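Local coordinates for YfkN protein (Bacillus subtilis subsp. subtilis, PDB 3GVE), which belongs to the calcineurin-like phosphoesterase family and carries a manganese ion and a magnesium ion side by side in its metal site, at residues A22-D26 with F38-R42. Numbering follows the deposited sequence.
Sequences ANMMD and FGLAR
Two carbonyls of the loop 22-26 take the first amides of helix 40-53. Leu-40 N donates to Asn-23 O at 2.9 Å, almost straight at 171°. Ala-41 N donates to Met-24 O at 2.8 Å, and this bond is more bent. Asn-23 is the centre of an inverse gamma turn. Gly-39 is the N-cap residue. Its CA comes within 4.4 Å of Asp-26 CA and gives a CA-H...O contact to Asn-23 O. Asp-26 CA makes a like contact with Phe-38 O at 3.2 Å. Asp-26 N and Phe-38 O are buried here without a hydrogen-bond partner in the model.

One salt bridge joins the last residues of the two segments. Arg-42 has an extended chain from CG to NE (chi2 174°, chi3 173°), which carries NE to 2.8 Å from Asp-26 OD2. The oxygen lies near the guanidinium plane and is met on its anti side. A water links the same OD2 to Arg-42 NH2. The other oxygen, OD1, forms a salt bridge with Arg-320.

Side-chain packing lies beside these bonds. Met-24, a selenomethionine, bends so that its CE makes an apolar contact with Leu-40 CD2 at 3.9 Å. Asn-23 CB lies 3.9 Å from CD1 of the Phe-38 ring, which also meets Trp-283 edge-to-face.

The contact ties the loop that follows strand 9-17, and that carries the manganese ligands Asp-19 and His-21, to helix 40-53. Helix 91-98 packs on Met-24 and Leu-40, while helix 322-340 packs on Met-24, Met-25 and Ala-41.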
ATOM      1  N   ALA A  22      -8.059   5.205   6.473  1.00  8.44           N
ATOM      2  CA  ALA A  22      -8.500   4.538   7.722  1.00  8.77           C
ATOM      3  C   ALA A  22      -7.398   4.355   8.761  1.00  8.60           C
ATOM      4  O   ALA A  22      -7.579   3.674   9.754  1.00 10.14           O
ATOM      5  CB  ALA A  22      -9.195   3.192   7.428  1.00  9.61           C
ATOM      6  N   ASN A  23      -6.264   4.996   8.528  1.00  8.84           N
ATOM      7  CA  ASN A  23      -5.173   4.998   9.505  1.00  9.01           C
ATOM      8  C   ASN A  23      -5.417   6.029  10.615  1.00  9.30           C
ATOM      9  O   ASN A  23      -4.896   7.131  10.584  1.00  9.75           O
ATOM     10  CB  ASN A  23      -3.820   5.229   8.807  1.00  9.40           C
ATOM     11  CG  ASN A  23      -3.487   4.137   7.798  1.00  9.61           C
ATOM     12  OD1 ASN A  23      -3.425   4.369   6.602  1.00 12.25           O
ATOM     13  ND2 ASN A  23      -3.300   2.954   8.280  1.00  9.34           N
HETATM   14  N   MSE A  24      -6.221   5.619  11.589  1.00  9.52           N
HETATM   15  CA  MSE A  24      -6.568   6.437  12.755  1.00  9.59           C
HETATM   16  C   MSE A  24      -5.404   6.466  13.735  1.00  9.96           C
HETATM   17  O   MSE A  24      -4.909   7.513  14.086  1.00 11.32           O
HETATM   18  CB  MSE A  24      -7.818   5.878  13.439  1.00  9.68           C
HETATM   19  CG  MSE A  24      -9.069   5.964  12.543  1.00 10.27           C
HETATM   20 SE   MSE A  24      -9.645   7.776  12.149  0.75 11.80          SE
HETATM   21  CE  MSE A  24      -8.913   7.908  10.305  1.00 11.03           C
HETATM   22  N   MSE A  25      -4.998   5.284  14.165  1.00 11.10           N
HETATM   23  CA  MSE A  25      -3.841   5.136  15.033  1.00 11.49           C
HETATM   24  C   MSE A  25      -2.543   5.118  14.231  1.00 11.52           C
HETATM   25  O   MSE A  25      -2.538   4.845  13.043  1.00 11.93           O
HETATM   26  CB  MSE A  25      -3.960   3.852  15.843  1.00 12.00           C
HETATM   27  CG  MSE A  25      -5.125   3.849  16.814  1.00 13.72           C
HETATM   28 SE   MSE A  25      -4.928   5.167  18.260  0.75 16.22          SE
HETATM   29  CE  MSE A  25      -3.849   4.051  19.451  1.00 16.17           C
ATOM     30  N   ASP A  26      -1.436   5.386  14.911  1.00 12.14           N
ATOM     31  CA  ASP A  26      -0.122   5.232  14.297  1.00 12.57           C
ATOM     32  C   ASP A  26       0.273   3.753  14.446  1.00 12.06           C
ATOM     33  O   ASP A  26       1.125   3.385  15.258  1.00 13.14           O
ATOM     34  CB  ASP A  26       0.909   6.212  14.895  1.00 13.50           C
ATOM     35  CG  ASP A  26       1.016   6.152  16.421  1.00 14.70           C
ATOM     36  OD1 ASP A  26       0.089   5.682  17.089  1.00 15.34           O
ATOM     37  OD2 ASP A  26       2.038   6.635  16.931  1.00 15.37           O
ATOM     38  N   PHE A  38       3.112   7.337  10.466  1.00 14.21           N
ATOM     39  CA  PHE A  38       1.835   7.791   9.912  1.00 12.45           C
ATOM     40  C   PHE A  38       0.714   7.741  10.935  1.00 11.38           C
ATOM     41  O   PHE A  38       0.927   7.327  12.059  1.00 12.89           O
ATOM     42  CB  PHE A  38       1.467   6.962   8.665  1.00 11.96           C
ATOM     43  CG  PHE A  38       1.243   5.476   8.924  1.00 12.73           C
ATOM     44  CD1 PHE A  38       0.056   5.028   9.444  1.00 13.01           C
ATOM     45  CD2 PHE A  38       2.206   4.539   8.600  1.00 14.37           C
ATOM     46  CE1 PHE A  38      -0.177   3.691   9.661  1.00 13.95           C
ATOM     47  CE2 PHE A  38       1.976   3.206   8.818  1.00 15.37           C
ATOM     48  CZ  PHE A  38       0.786   2.781   9.363  1.00 14.75           C
ATOM     49  N   GLY A  39      -0.480   8.160  10.529  1.00  9.71           N
ATOM     50  CA  GLY A  39      -1.672   8.037  11.348  1.00 10.16           C
ATOM     51  C   GLY A  39      -2.259   9.354  11.807  1.00 10.12           C
ATOM     52  O   GLY A  39      -1.531  10.236  12.198  1.00 10.53           O
ATOM     53  N   LEU A  40      -3.579   9.466  11.732  1.00  9.74           N
ATOM     54  CA  LEU A  40      -4.285  10.681  12.118  1.00 10.41           C
ATOM     55  C   LEU A  40      -4.023  11.071  13.576  1.00 10.51           C
ATOM     56  O   LEU A  40      -4.022  12.226  13.893  1.00 10.53           O
ATOM     57  CB  LEU A  40      -5.780  10.531  11.833  1.00 10.55           C
ATOM     58  CG  LEU A  40      -6.655  11.785  12.003  1.00 10.98           C
ATOM     59  CD1 LEU A  40      -6.101  12.988  11.242  1.00 12.11           C
ATOM     60  CD2 LEU A  40      -8.081  11.456  11.585  1.00 10.81           C
ATOM     61  N   ALA A  41      -3.771  10.091  14.436  1.00 10.68           N
ATOM     62  CA  ALA A  41      -3.413  10.392  15.815  1.00 11.26           C
ATOM     63  C   ALA A  41      -2.173  11.294  15.903  1.00 11.21           C
ATOM     64  O   ALA A  41      -2.073  12.087  16.813  1.00 12.75           O
ATOM     65  CB  ALA A  41      -3.209   9.110  16.613  1.00 12.10           C
ATOM     66  N   ARG A  42      -1.251  11.175  14.951  1.00 10.96           N
ATOM     67  CA  ARG A  42      -0.096  12.068  14.873  1.00 11.50           C
ATOM     68  C   ARG A  42      -0.406  13.351  14.108  1.00 10.28           C
ATOM     69  O   ARG A  42      -0.049  14.407  14.540  1.00 10.89           O
ATOM     70  CB  ARG A  42       1.123  11.340  14.286  1.00 12.16           C
ATOM     71  CG  ARG A  42       1.721  10.375  15.305  1.00 14.75           C
ATOM     72  CD  ARG A  42       2.845   9.515  14.755  1.00 15.32           C
ATOM     73  NE  ARG A  42       3.458   8.744  15.844  1.00 17.84           N
ATOM     74  CZ  ARG A  42       4.509   9.141  16.545  1.00 18.98           C
ATOM     75  NH1 ARG A  42       5.132  10.279  16.276  1.00 18.59           N
ATOM     76  NH2 ARG A  42       4.962   8.365  17.511  1.00 20.08           N
TER
HETATM   77  O   HOH W   1       4.550   5.403  17.669  1.00 25.77           O